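Local coordinates for protein VP2 (Primate bocaparvovirus 1, PDB 7L0Y) that self-assembles with its size variants, sixty subunits in all, into the T=1 icosahedral capsid that encloses the bocavirus genome, at residues P470-T475 and K512-K517; E230-P235 and S354-R359; Q86-L91 and Q507-K512; E94-R99 and E459-A464. All coordinates share one frame; numbering follows the deposited sequence.

Contact 1 of 4, residues P470-T475 and K512-K517; sequences PERRHT and KTNINK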
# COMPACT_ATOMS: atom_id res chain seq x y z
N PRO A 470 -43.07 81.40 -51.87
CA PRO A 470 -44.15 80.40 -51.84
C PRO A 470 -44.43 79.88 -53.25
O PRO A 470 -44.56 80.66 -54.19
CB PRO A 470 -45.34 81.17 -51.27
CG PRO A 470 -44.74 82.29 -50.54
CD PRO A 470 -43.53 82.68 -51.31
N GLU A 471 -44.48 78.57 -53.38
CA GLU A 471 -44.83 77.93 -54.63
C GLU A 471 -46.34 77.81 -54.80
O GLU A 471 -47.12 77.88 -53.85
CB GLU A 471 -44.15 76.57 -54.72
CG GLU A 471 -42.66 76.69 -54.98
CD GLU A 471 -41.91 75.37 -54.93
OE1 GLU A 471 -42.47 74.36 -54.46
OE2 GLU A 471 -40.75 75.35 -55.38
N ARG A 472 -46.75 77.68 -56.06
CA ARG A 472 -48.14 77.41 -56.40
C ARG A 472 -48.60 76.07 -55.83
O ARG A 472 -47.86 75.08 -55.84
CB ARG A 472 -48.30 77.40 -57.91
CG ARG A 472 -49.68 77.08 -58.36
CD ARG A 472 -49.75 77.05 -59.84
NE ARG A 472 -51.10 76.75 -60.29
CZ ARG A 472 -51.48 76.78 -61.56
NH1 ARG A 472 -52.73 76.50 -61.88
NH2 ARG A 472 -50.61 77.10 -62.50
N ARG A 473 -49.83 76.03 -55.35
CA ARG A 473 -50.44 74.82 -54.83
C ARG A 473 -51.85 74.68 -55.39
O ARG A 473 -52.42 75.63 -55.92
CB ARG A 473 -50.48 74.83 -53.30
CG ARG A 473 -49.12 74.87 -52.66
CD ARG A 473 -48.44 73.55 -52.84
NE ARG A 473 -47.07 73.55 -52.36
CZ ARG A 473 -46.02 73.84 -53.12
NH1 ARG A 473 -46.19 74.15 -54.39
NH2 ARG A 473 -44.80 73.81 -52.61
N HIS A 474 -52.40 73.48 -55.28
CA HIS A 474 -53.81 73.28 -55.60
C HIS A 474 -54.68 73.65 -54.42
O HIS A 474 -54.41 73.24 -53.29
CB HIS A 474 -54.09 71.84 -56.01
CG HIS A 474 -53.45 71.45 -57.31
ND1 HIS A 474 -53.78 72.06 -58.50
CD2 HIS A 474 -52.54 70.50 -57.61
CE1 HIS A 474 -53.08 71.51 -59.47
NE2 HIS A 474 -52.32 70.57 -58.96
N THR A 475 -55.71 74.44 -54.68
CA THR A 475 -56.58 74.94 -53.63
C THR A 475 -58.03 74.81 -54.05
O THR A 475 -58.36 74.86 -55.24
CB THR A 475 -56.24 76.40 -53.30
OG1 THR A 475 -57.07 76.85 -52.22
CG2 THR A 475 -56.43 77.29 -54.50
N LYS A 512 -47.14 68.50 -61.94
CA LYS A 512 -46.10 69.32 -62.57
C LYS A 512 -46.50 70.78 -62.70
O LYS A 512 -45.92 71.52 -63.49
CB LYS A 512 -45.74 68.77 -63.94
CG LYS A 512 -45.23 67.38 -63.90
CD LYS A 512 -45.04 66.86 -65.28
CE LYS A 512 -44.53 65.46 -65.23
NZ LYS A 512 -44.32 64.94 -66.58
N THR A 513 -47.50 71.21 -61.94
CA THR A 513 -47.89 72.60 -61.90
C THR A 513 -47.46 73.35 -60.65
O THR A 513 -47.67 74.56 -60.58
CB THR A 513 -49.41 72.71 -62.06
OG1 THR A 513 -49.82 74.09 -62.01
CG2 THR A 513 -50.11 71.93 -61.00
N ASN A 514 -46.84 72.68 -59.67
CA ASN A 514 -46.74 73.22 -58.32
C ASN A 514 -45.31 73.29 -57.81
O ASN A 514 -44.81 74.37 -57.51
CB ASN A 514 -47.57 72.37 -57.35
CG ASN A 514 -49.05 72.50 -57.57
OD1 ASN A 514 -49.53 73.44 -58.21
ND2 ASN A 514 -49.80 71.58 -57.00
N ILE A 515 -44.65 72.15 -57.68
CA ILE A 515 -43.35 72.05 -57.03
C ILE A 515 -42.27 72.37 -58.06
O ILE A 515 -42.17 71.70 -59.08
CB ILE A 515 -43.15 70.66 -56.43
CG1 ILE A 515 -44.23 70.40 -55.38
CG2 ILE A 515 -41.78 70.54 -55.82
CD1 ILE A 515 -44.39 68.95 -55.00
N ASN A 516 -41.47 73.38 -57.78
CA ASN A 516 -40.42 73.77 -58.71
C ASN A 516 -39.20 72.87 -58.58
O ASN A 516 -38.86 72.41 -57.49
CB ASN A 516 -40.00 75.22 -58.48
CG ASN A 516 -41.07 76.20 -58.88
OD1 ASN A 516 -41.93 75.88 -59.68
ND2 ASN A 516 -41.00 77.40 -58.33
N LYS A 517 -38.55 72.62 -59.70
CA LYS A 517 -37.26 71.96 -59.75
C LYS A 517 -36.27 72.88 -60.43
O LYS A 517 -36.65 73.69 -61.29
CB LYS A 517 -37.34 70.62 -60.48
CG LYS A 517 -37.80 70.74 -61.91
CD LYS A 517 -37.92 69.39 -62.56
CE LYS A 517 -38.48 69.51 -63.95
NZ LYS A 517 -38.60 68.18 -64.58
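Standing opposite its own carbonyl carbon (chi1 -73°), CG of E471 begins an extended chain that carries the carboxylate to the backbone of N516, while a bend at chi2 (-72°) turns the guanidinium of R473 back toward the carbonyl of N514. Both segments are irregular and run in roughly opposite directions. Residues 470-475 belong to the loop after strand 446-462 of the parvovirus jelly-roll protein, and 512-517 lead into the short C-terminal strand 516-517. Four residues of the probable nuclear localization signal, P470 to R473, lie here. E471 OE2 accepts a weak hydrogen bond from N516 N (3.2 Å), and R473 NH1 gives another weak one to N514 O (3.4 Å), which lies in the guanidinium plane. The two charged groups also hold each other: R473 NH2 meets the anti lone pair of E471 OE1 at 3.0 Å in an almost straight salt bridge, and the same NH2 reaches Y463 OH. Glutamate and arginine suit this buried site because each can offer one atom to its mate and another to the passing backbone. R472, fully stretched, lays a face of its guanidinium over T513 OG1 without a hydrogen bond. The N514 amide lies over the H474 ring, their planes 64° apart. H474 NE2 bonds to P510 O, and T513 CG2 rests 3.3 Å from that same NE2.

Contact 2 of 4, residues E230-P235 and S354-R359; sequences ERAYIP and SLSMLR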
# COMPACT_ATOMS: atom_id res chain seq x y z
N GLU A 230 -43.27 67.85 -60.70
CA GLU A 230 -42.33 68.96 -60.61
C GLU A 230 -42.50 69.86 -61.81
O GLU A 230 -42.84 69.41 -62.91
CB GLU A 230 -40.87 68.50 -60.55
CG GLU A 230 -40.39 68.04 -59.19
CD GLU A 230 -39.00 67.46 -59.24
OE1 GLU A 230 -38.55 67.10 -60.35
OE2 GLU A 230 -38.33 67.41 -58.19
N ARG A 231 -42.20 71.13 -61.61
CA ARG A 231 -42.37 72.15 -62.64
C ARG A 231 -41.01 72.74 -62.97
O ARG A 231 -40.24 73.08 -62.07
CB ARG A 231 -43.30 73.25 -62.17
CG ARG A 231 -43.67 74.22 -63.25
CD ARG A 231 -44.53 75.32 -62.71
NE ARG A 231 -43.75 76.28 -61.94
CZ ARG A 231 -43.20 77.37 -62.45
NH1 ARG A 231 -42.51 78.19 -61.69
NH2 ARG A 231 -43.36 77.64 -63.74
N ALA A 232 -40.73 72.87 -64.25
CA ALA A 232 -39.60 73.66 -64.72
C ALA A 232 -40.02 75.12 -64.75
O ALA A 232 -40.98 75.48 -65.44
CB ALA A 232 -39.14 73.20 -66.10
N TYR A 233 -39.31 75.96 -64.00
CA TYR A 233 -39.60 77.38 -64.02
C TYR A 233 -38.95 78.10 -65.19
O TYR A 233 -39.40 79.18 -65.56
CB TYR A 233 -39.18 78.04 -62.70
CG TYR A 233 -37.70 77.98 -62.41
CD1 TYR A 233 -36.85 78.97 -62.88
CD2 TYR A 233 -37.17 76.97 -61.65
CE1 TYR A 233 -35.52 78.93 -62.61
CE2 TYR A 233 -35.84 76.92 -61.38
CZ TYR A 233 -35.01 77.90 -61.86
OH TYR A 233 -33.67 77.85 -61.59
N ILE A 234 -37.91 77.51 -65.78
CA ILE A 234 -37.30 78.05 -66.99
C ILE A 234 -37.09 76.92 -67.98
O ILE A 234 -37.05 75.74 -67.61
CB ILE A 234 -35.95 78.74 -66.71
CG1 ILE A 234 -35.03 77.80 -65.94
CG2 ILE A 234 -36.15 80.09 -66.04
CD1 ILE A 234 -33.62 78.26 -65.86
N PRO A 235 -36.98 77.26 -69.27
CA PRO A 235 -36.56 76.27 -70.24
C PRO A 235 -35.11 75.88 -70.00
O PRO A 235 -34.35 76.62 -69.36
CB PRO A 235 -36.72 77.00 -71.58
CG PRO A 235 -37.69 78.05 -71.30
CD PRO A 235 -37.43 78.50 -69.91
N SER A 354 -49.71 73.63 -68.39
CA SER A 354 -49.32 73.47 -66.99
C SER A 354 -48.38 74.56 -66.52
O SER A 354 -48.08 74.63 -65.33
CB SER A 354 -48.66 72.11 -66.77
OG SER A 354 -47.45 72.01 -67.50
N LEU A 355 -47.90 75.41 -67.44
CA LEU A 355 -46.96 76.48 -67.12
C LEU A 355 -45.63 75.92 -66.63
O LEU A 355 -44.86 76.60 -65.96
CB LEU A 355 -47.56 77.46 -66.12
CG LEU A 355 -48.36 78.62 -66.70
CD1 LEU A 355 -49.53 78.12 -67.51
CD2 LEU A 355 -48.85 79.48 -65.57
N SER A 356 -45.37 74.66 -66.98
CA SER A 356 -44.05 74.06 -66.84
C SER A 356 -43.27 74.34 -68.12
O SER A 356 -43.83 74.28 -69.22
CB SER A 356 -44.16 72.55 -66.60
OG SER A 356 -42.88 71.95 -66.52
N MET A 357 -41.99 74.65 -67.97
CA MET A 357 -41.22 75.08 -69.12
C MET A 357 -40.57 73.93 -69.86
O MET A 357 -39.82 74.17 -70.81
CB MET A 357 -40.17 76.09 -68.69
CG MET A 357 -40.72 77.38 -68.15
SD MET A 357 -41.65 78.35 -69.34
CE MET A 357 -43.33 78.05 -68.80
N LEU A 358 -40.82 72.69 -69.46
CA LEU A 358 -40.49 71.53 -70.27
C LEU A 358 -41.66 71.05 -71.11
O LEU A 358 -41.54 70.05 -71.81
CB LEU A 358 -39.98 70.39 -69.40
CG LEU A 358 -38.54 70.58 -68.94
CD1 LEU A 358 -38.17 69.56 -67.90
CD2 LEU A 358 -37.65 70.44 -70.15
N ARG A 359 -42.78 71.75 -71.06
CA ARG A 359 -43.91 71.49 -71.94
C ARG A 359 -44.09 72.69 -72.85
O ARG A 359 -43.41 73.70 -72.71
CB ARG A 359 -45.19 71.23 -71.14
CG ARG A 359 -45.12 70.02 -70.22
CD ARG A 359 -45.17 68.72 -70.98
NE ARG A 359 -46.46 68.53 -71.63
CZ ARG A 359 -46.74 67.52 -72.45
NH1 ARG A 359 -45.82 66.61 -72.71
NH2 ARG A 359 -47.94 67.43 -72.99
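A type I beta turn, S356 to R359, is laid against the end of strand 215-232, where that strand of the capsid protein passes into the loop Y233-P235. Two backbone groups of A232 join strand end to turn: its O accepts from M357 N at 2.8 Å, and its N donates to the hydroxyl S356 OG at 3.3 Å. Serine serves well here, since its short side chain stands in for the backbone carbonyl that a regular strand partner would supply. R231 adds a third bond. Its chain bends at chi3 (75°), bringing NH2 within 2.9 Å of L355 O, which lies in the guanidinium plane and takes the donor nearly head-on to its C=O; NE of the same arginine holds N516 OD1. The small methyl of A232 lets the turn come close, resting 3.9 Å from L358 CG and 4.0 Å from M357 CB. Beyond it, P235 CD packs 3.8 Å from M357 CB, the two side chains lying alongside and pointing the same way. The contact is thus buried but mostly polar in its linkage: N and O of A232 are met by a hydroxyl and a turn N-H, and R231 answers with a guanidinium bond to L355 O, so hydrogen-bond direction probably helps fix the turn.

Contact 3 of 4, residues Q86-L91 and Q507-K512; sequences QDWQRL and QCMPVK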
# COMPACT_ATOMS: atom_id res chain seq x y z
N GLN A 86 -59.54 64.95 -52.24
CA GLN A 86 -58.72 65.37 -51.12
C GLN A 86 -57.36 64.70 -51.15
O GLN A 86 -56.32 65.35 -51.03
CB GLN A 86 -59.45 65.04 -49.82
CG GLN A 86 -58.73 65.44 -48.56
CD GLN A 86 -58.57 66.93 -48.45
OE1 GLN A 86 -57.47 67.46 -48.61
NE2 GLN A 86 -59.67 67.61 -48.22
N ASP A 87 -57.35 63.38 -51.30
CA ASP A 87 -56.10 62.64 -51.27
C ASP A 87 -55.25 62.96 -52.48
O ASP A 87 -54.02 62.99 -52.38
CB ASP A 87 -56.40 61.15 -51.18
CG ASP A 87 -57.01 60.76 -49.86
OD1 ASP A 87 -56.91 61.55 -48.90
OD2 ASP A 87 -57.58 59.66 -49.76
N TRP A 88 -55.88 63.19 -53.62
CA TRP A 88 -55.13 63.58 -54.80
C TRP A 88 -54.49 64.95 -54.62
O TRP A 88 -53.34 65.16 -55.01
CB TRP A 88 -56.04 63.57 -56.02
CG TRP A 88 -55.33 63.95 -57.26
CD1 TRP A 88 -55.36 65.15 -57.88
CD2 TRP A 88 -54.49 63.11 -58.04
NE1 TRP A 88 -54.59 65.12 -58.99
CE2 TRP A 88 -54.04 63.87 -59.12
CE3 TRP A 88 -54.08 61.78 -57.94
CZ2 TRP A 88 -53.20 63.36 -60.09
CZ3 TRP A 88 -53.25 61.28 -58.90
CH2 TRP A 88 -52.81 62.06 -59.96
N GLN A 89 -55.24 65.89 -54.06
CA GLN A 89 -54.68 67.20 -53.73
C GLN A 89 -53.46 67.06 -52.85
O GLN A 89 -52.43 67.69 -53.08
CB GLN A 89 -55.72 68.04 -53.01
CG GLN A 89 -55.38 69.51 -52.89
CD GLN A 89 -56.27 70.20 -51.91
OE1 GLN A 89 -57.00 69.56 -51.18
NE2 GLN A 89 -56.24 71.52 -51.90
N ARG A 90 -53.56 66.23 -51.82
CA ARG A 90 -52.46 66.08 -50.89
C ARG A 90 -51.27 65.43 -51.57
O ARG A 90 -50.12 65.77 -51.29
CB ARG A 90 -52.91 65.26 -49.70
CG ARG A 90 -51.92 65.26 -48.59
CD ARG A 90 -52.51 64.57 -47.42
NE ARG A 90 -51.72 64.82 -46.23
CZ ARG A 90 -52.13 64.52 -45.01
NH1 ARG A 90 -53.30 63.93 -44.84
NH2 ARG A 90 -51.37 64.80 -43.97
N LEU A 91 -51.53 64.50 -52.48
CA LEU A 91 -50.45 63.85 -53.21
C LEU A 91 -49.71 64.85 -54.09
O LEU A 91 -48.48 64.89 -54.10
CB LEU A 91 -51.02 62.72 -54.05
CG LEU A 91 -50.05 61.88 -54.86
CD1 LEU A 91 -49.22 61.03 -53.94
CD2 LEU A 91 -50.80 61.05 -55.86
N GLN A 507 -59.22 72.18 -62.05
CA GLN A 507 -60.00 71.56 -60.98
C GLN A 507 -59.71 70.07 -60.89
O GLN A 507 -59.93 69.45 -59.85
CB GLN A 507 -61.48 71.80 -61.21
CG GLN A 507 -61.86 73.25 -61.11
CD GLN A 507 -63.29 73.49 -61.46
OE1 GLN A 507 -63.92 72.69 -62.14
NE2 GLN A 507 -63.81 74.62 -61.03
N CYS A 508 -59.20 69.48 -61.97
CA CYS A 508 -58.74 68.11 -61.93
C CYS A 508 -57.38 67.97 -61.27
O CYS A 508 -56.93 66.84 -61.05
CB CYS A 508 -58.69 67.55 -63.35
SG CYS A 508 -60.30 67.40 -64.13
N MET A 509 -56.72 69.08 -60.94
CA MET A 509 -55.47 69.12 -60.20
C MET A 509 -54.38 68.33 -60.91
O MET A 509 -53.98 67.26 -60.45
CB MET A 509 -55.69 68.58 -58.79
CG MET A 509 -56.60 69.43 -57.96
SD MET A 509 -56.95 68.71 -56.36
CE MET A 509 -58.13 67.44 -56.82
N PRO A 510 -53.88 68.83 -62.04
CA PRO A 510 -52.80 68.13 -62.73
C PRO A 510 -51.50 68.19 -61.94
O PRO A 510 -51.35 68.95 -61.00
CB PRO A 510 -52.68 68.90 -64.05
CG PRO A 510 -53.17 70.24 -63.72
CD PRO A 510 -54.26 70.07 -62.73
N VAL A 511 -50.57 67.34 -62.34
CA VAL A 511 -49.25 67.34 -61.72
C VAL A 511 -48.36 68.34 -62.44
O VAL A 511 -48.78 68.98 -63.41
CB VAL A 511 -48.62 65.94 -61.73
CG1 VAL A 511 -49.43 64.99 -60.89
CG2 VAL A 511 -48.49 65.42 -63.15
N LYS A 512 -47.14 68.50 -61.94
CA LYS A 512 -46.10 69.32 -62.57
C LYS A 512 -46.50 70.78 -62.70
O LYS A 512 -45.92 71.52 -63.49
CB LYS A 512 -45.74 68.77 -63.94
CG LYS A 512 -45.23 67.38 -63.90
CD LYS A 512 -45.04 66.86 -65.28
CE LYS A 512 -44.53 65.46 -65.23
NZ LYS A 512 -44.32 64.94 -66.58
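W88 NE1 points its N-H at M509 O, 2.7 Å away and nearly straight (169°), making the one hydrogen bond between 86-91, part of helix 85-94, and the irregular segment 507-512. The carbonyl sits close to the indole plane, beyond the edge of the five-membered ring. The tight part of the contact gathers round this bond. M509 CB lies 3.6 Å from W88 CD1, and the sulfur stands at the rim of the same ring, 5.3 Å from its centroid, a Met-aromatic contact of the edge kind. A bend at chi3 (-76°) folds the methionine end so that CE, too, comes near CD1, while SD touches Q89 CB at 3.6 Å. Tryptophan fits because it joins a broad apolar surface to a single donor, and methionine because its flexible chain can lie against the indole edge and the Q89 side chain together. The looser flank lies at the six-membered ring, where the V511 side chain crosses the indole at about a right angle, CG1 coming no nearer than 4.2 Å to W88 CZ2. Neither flank is a solvent side, since the touching residues are all buried. The amide of Q89 is turned away, its NE2 bonding to H474 O and to E471 O of a neighbouring subunit. W88 CH2 approaches F98 of strand 95-118, V511 bonds through its backbone to I390, and D87 and R90 of the helix touch strand 23-26.

Contact 4 of 4, residues E94-R99 and E459-A464; sequences EYKRFR and EVERYA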
# COMPACT_ATOMS: atom_id res chain seq x y z
N GLU A 94 -47.87 67.68 -51.87
CA GLU A 94 -46.84 67.35 -50.90
C GLU A 94 -45.71 66.47 -51.42
O GLU A 94 -44.77 66.22 -50.68
CB GLU A 94 -47.46 66.68 -49.68
CG GLU A 94 -48.39 67.58 -48.90
CD GLU A 94 -48.86 66.94 -47.61
OE1 GLU A 94 -48.55 65.75 -47.39
OE2 GLU A 94 -49.53 67.62 -46.81
N TYR A 95 -45.76 65.99 -52.66
CA TYR A 95 -44.78 65.01 -53.10
C TYR A 95 -44.29 65.33 -54.49
O TYR A 95 -45.08 65.69 -55.37
CB TYR A 95 -45.36 63.60 -53.09
CG TYR A 95 -45.83 63.15 -51.74
CD1 TYR A 95 -44.94 62.69 -50.80
CD2 TYR A 95 -47.18 63.16 -51.42
CE1 TYR A 95 -45.36 62.28 -49.57
CE2 TYR A 95 -47.61 62.75 -50.20
CZ TYR A 95 -46.70 62.30 -49.28
OH TYR A 95 -47.12 61.88 -48.05
N LYS A 96 -42.98 65.19 -54.69
CA LYS A 96 -42.40 65.44 -56.00
C LYS A 96 -42.56 64.27 -56.96
O LYS A 96 -42.51 64.48 -58.18
CB LYS A 96 -40.92 65.79 -55.85
CG LYS A 96 -40.15 64.76 -55.10
CD LYS A 96 -38.70 65.15 -55.01
CE LYS A 96 -37.99 64.98 -56.32
NZ LYS A 96 -36.55 65.36 -56.21
N ARG A 97 -42.72 63.06 -56.46
CA ARG A 97 -42.96 61.93 -57.33
C ARG A 97 -43.62 60.81 -56.54
O ARG A 97 -43.53 60.77 -55.31
CB ARG A 97 -41.67 61.45 -57.99
CG ARG A 97 -40.61 61.11 -57.01
CD ARG A 97 -39.48 60.46 -57.70
NE ARG A 97 -38.49 59.98 -56.75
CZ ARG A 97 -37.45 59.25 -57.08
NH1 ARG A 97 -37.28 58.88 -58.34
NH2 ARG A 97 -36.60 58.85 -56.15
N PHE A 98 -44.26 59.92 -57.26
CA PHE A 98 -44.94 58.78 -56.66
C PHE A 98 -45.01 57.68 -57.71
O PHE A 98 -44.90 57.94 -58.90
CB PHE A 98 -46.33 59.15 -56.15
CG PHE A 98 -47.24 59.68 -57.21
CD1 PHE A 98 -48.10 58.85 -57.87
CD2 PHE A 98 -47.22 61.01 -57.55
CE1 PHE A 98 -48.94 59.33 -58.83
CE2 PHE A 98 -48.05 61.49 -58.52
CZ PHE A 98 -48.90 60.66 -59.16
N ARG A 99 -45.13 56.45 -57.24
CA ARG A 99 -45.40 55.33 -58.13
C ARG A 99 -46.15 54.27 -57.35
O ARG A 99 -46.00 54.17 -56.13
CB ARG A 99 -44.11 54.76 -58.73
CG ARG A 99 -43.14 54.34 -57.70
CD ARG A 99 -41.96 53.72 -58.34
NE ARG A 99 -41.00 53.32 -57.34
CZ ARG A 99 -39.83 52.77 -57.63
NH1 ARG A 99 -39.50 52.55 -58.89
NH2 ARG A 99 -39.00 52.44 -56.65
N GLU A 459 -45.36 54.03 -53.46
CA GLU A 459 -44.07 54.55 -53.05
C GLU A 459 -44.01 56.02 -53.43
O GLU A 459 -44.22 56.38 -54.59
CB GLU A 459 -42.93 53.78 -53.70
CG GLU A 459 -41.57 54.19 -53.22
CD GLU A 459 -40.46 53.39 -53.86
OE1 GLU A 459 -40.77 52.51 -54.68
OE2 GLU A 459 -39.28 53.66 -53.56
N VAL A 460 -43.73 56.87 -52.46
CA VAL A 460 -43.89 58.30 -52.66
C VAL A 460 -42.67 58.99 -52.07
O VAL A 460 -41.97 58.44 -51.22
CB VAL A 460 -45.21 58.80 -52.01
CG1 VAL A 460 -45.06 58.98 -50.51
CG2 VAL A 460 -45.76 59.99 -52.72
N GLU A 461 -42.38 60.19 -52.55
CA GLU A 461 -41.18 60.85 -52.06
C GLU A 461 -41.42 62.34 -52.02
O GLU A 461 -41.96 62.91 -52.97
CB GLU A 461 -39.99 60.45 -52.94
CG GLU A 461 -38.64 60.74 -52.37
CD GLU A 461 -38.06 62.02 -52.86
OE1 GLU A 461 -38.36 62.39 -54.00
OE2 GLU A 461 -37.30 62.65 -52.10
N ARG A 462 -41.04 62.98 -50.91
CA ARG A 462 -41.36 64.38 -50.73
C ARG A 462 -40.31 65.26 -51.39
O ARG A 462 -39.27 64.80 -51.86
CB ARG A 462 -41.44 64.73 -49.25
CG ARG A 462 -42.53 64.03 -48.52
CD ARG A 462 -42.64 64.52 -47.11
NE ARG A 462 -43.67 63.80 -46.37
CZ ARG A 462 -44.96 64.09 -46.42
NH1 ARG A 462 -45.39 65.09 -47.18
NH2 ARG A 462 -45.82 63.38 -45.71
N TYR A 463 -40.56 66.56 -51.38
CA TYR A 463 -39.71 67.52 -52.05
C TYR A 463 -38.97 68.36 -51.02
O TYR A 463 -39.45 68.55 -49.90
CB TYR A 463 -40.51 68.43 -52.98
CG TYR A 463 -41.47 69.33 -52.25
CD1 TYR A 463 -41.08 70.60 -51.84
CD2 TYR A 463 -42.75 68.92 -51.96
CE1 TYR A 463 -41.93 71.41 -51.16
CE2 TYR A 463 -43.62 69.74 -51.29
CZ TYR A 463 -43.20 70.98 -50.89
OH TYR A 463 -44.07 71.80 -50.22
N ALA A 464 -37.79 68.83 -51.40
CA ALA A 464 -37.06 69.84 -50.66
C ALA A 464 -36.62 70.90 -51.66
O ALA A 464 -36.15 70.56 -52.75
CB ALA A 464 -35.86 69.25 -49.93
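R99 and E459 form a hydrogen-bonded pair of the antiparallel strands 95-118 and 446-462 and close it with a salt bridge: NE at 2.8 Å and NH2 at 2.6 Å both reach E459 OE1, from the same face of the carboxylate. The two side chains lie side by side, and R99 NH1 goes on to C224 O. A second salt bridge closes the other end, where R462 NH1 meets E94 OE1 at 3.2 Å, in the guanidinium plane but above that of the carboxylate; NE of R462 pairs with D28. Between them R97 NE makes a long salt bridge to E461 OE1 (3.7 Å), its guanidinium also meeting W226 in a cation-pi contact. The backbone ladder runs through R99 N to E459 O and E461 N to R97 O, with a weaker bond from K96 N to E461 O. Because K96 and R97 both face E461, this is a classic beta bulge, placed at the corner the chain turns at K96, just after helix 85-94. Packing takes the other face. V460 stands across the Y95 ring, its CG2 3.6 Å from the centroid in a CH-pi contact, and the same CG2 lies 3.6 Å from F98 CB. Beta-branched valine suits this spot, one methyl serving both aromatic residues. Y95 also covers a face of the R462 guanidinium, while its OH bonds to S27 O. The chemistry divides the strand pair: charged side chains on the R97-R99 face probably steady its partly exposed side electrostatically, whereas the V460-F98 face joins L91 of the helix in apolar contact.

Overall arrangement
Contacts 1, 2 and 3 are buried, whereas contact 4 is partly exposed and is the one regular strand pairing, with ionic groups along the partly exposed face that carries R97, R99, E459 and E461. Contact 3, the nearest of the four to the chain centre at about 17 Å, relies on an indole bonded to a backbone carbonyl, with a thioether at its edge; contacts 1 and 2 use guanidinium, carboxylate and hydroxyl groups to hold irregular chain. Strand 516-517 of contact 1 lies beside strand 215-232 of contact 2, which neighbours strand 95-118 of contact 4. H474 ties contact 1 to contact 3, and L91 carries the helix of contact 3 onto contact 4. One neighbouring subunit touches contacts 1, 3 and 4; another touches 1, 2 and 3.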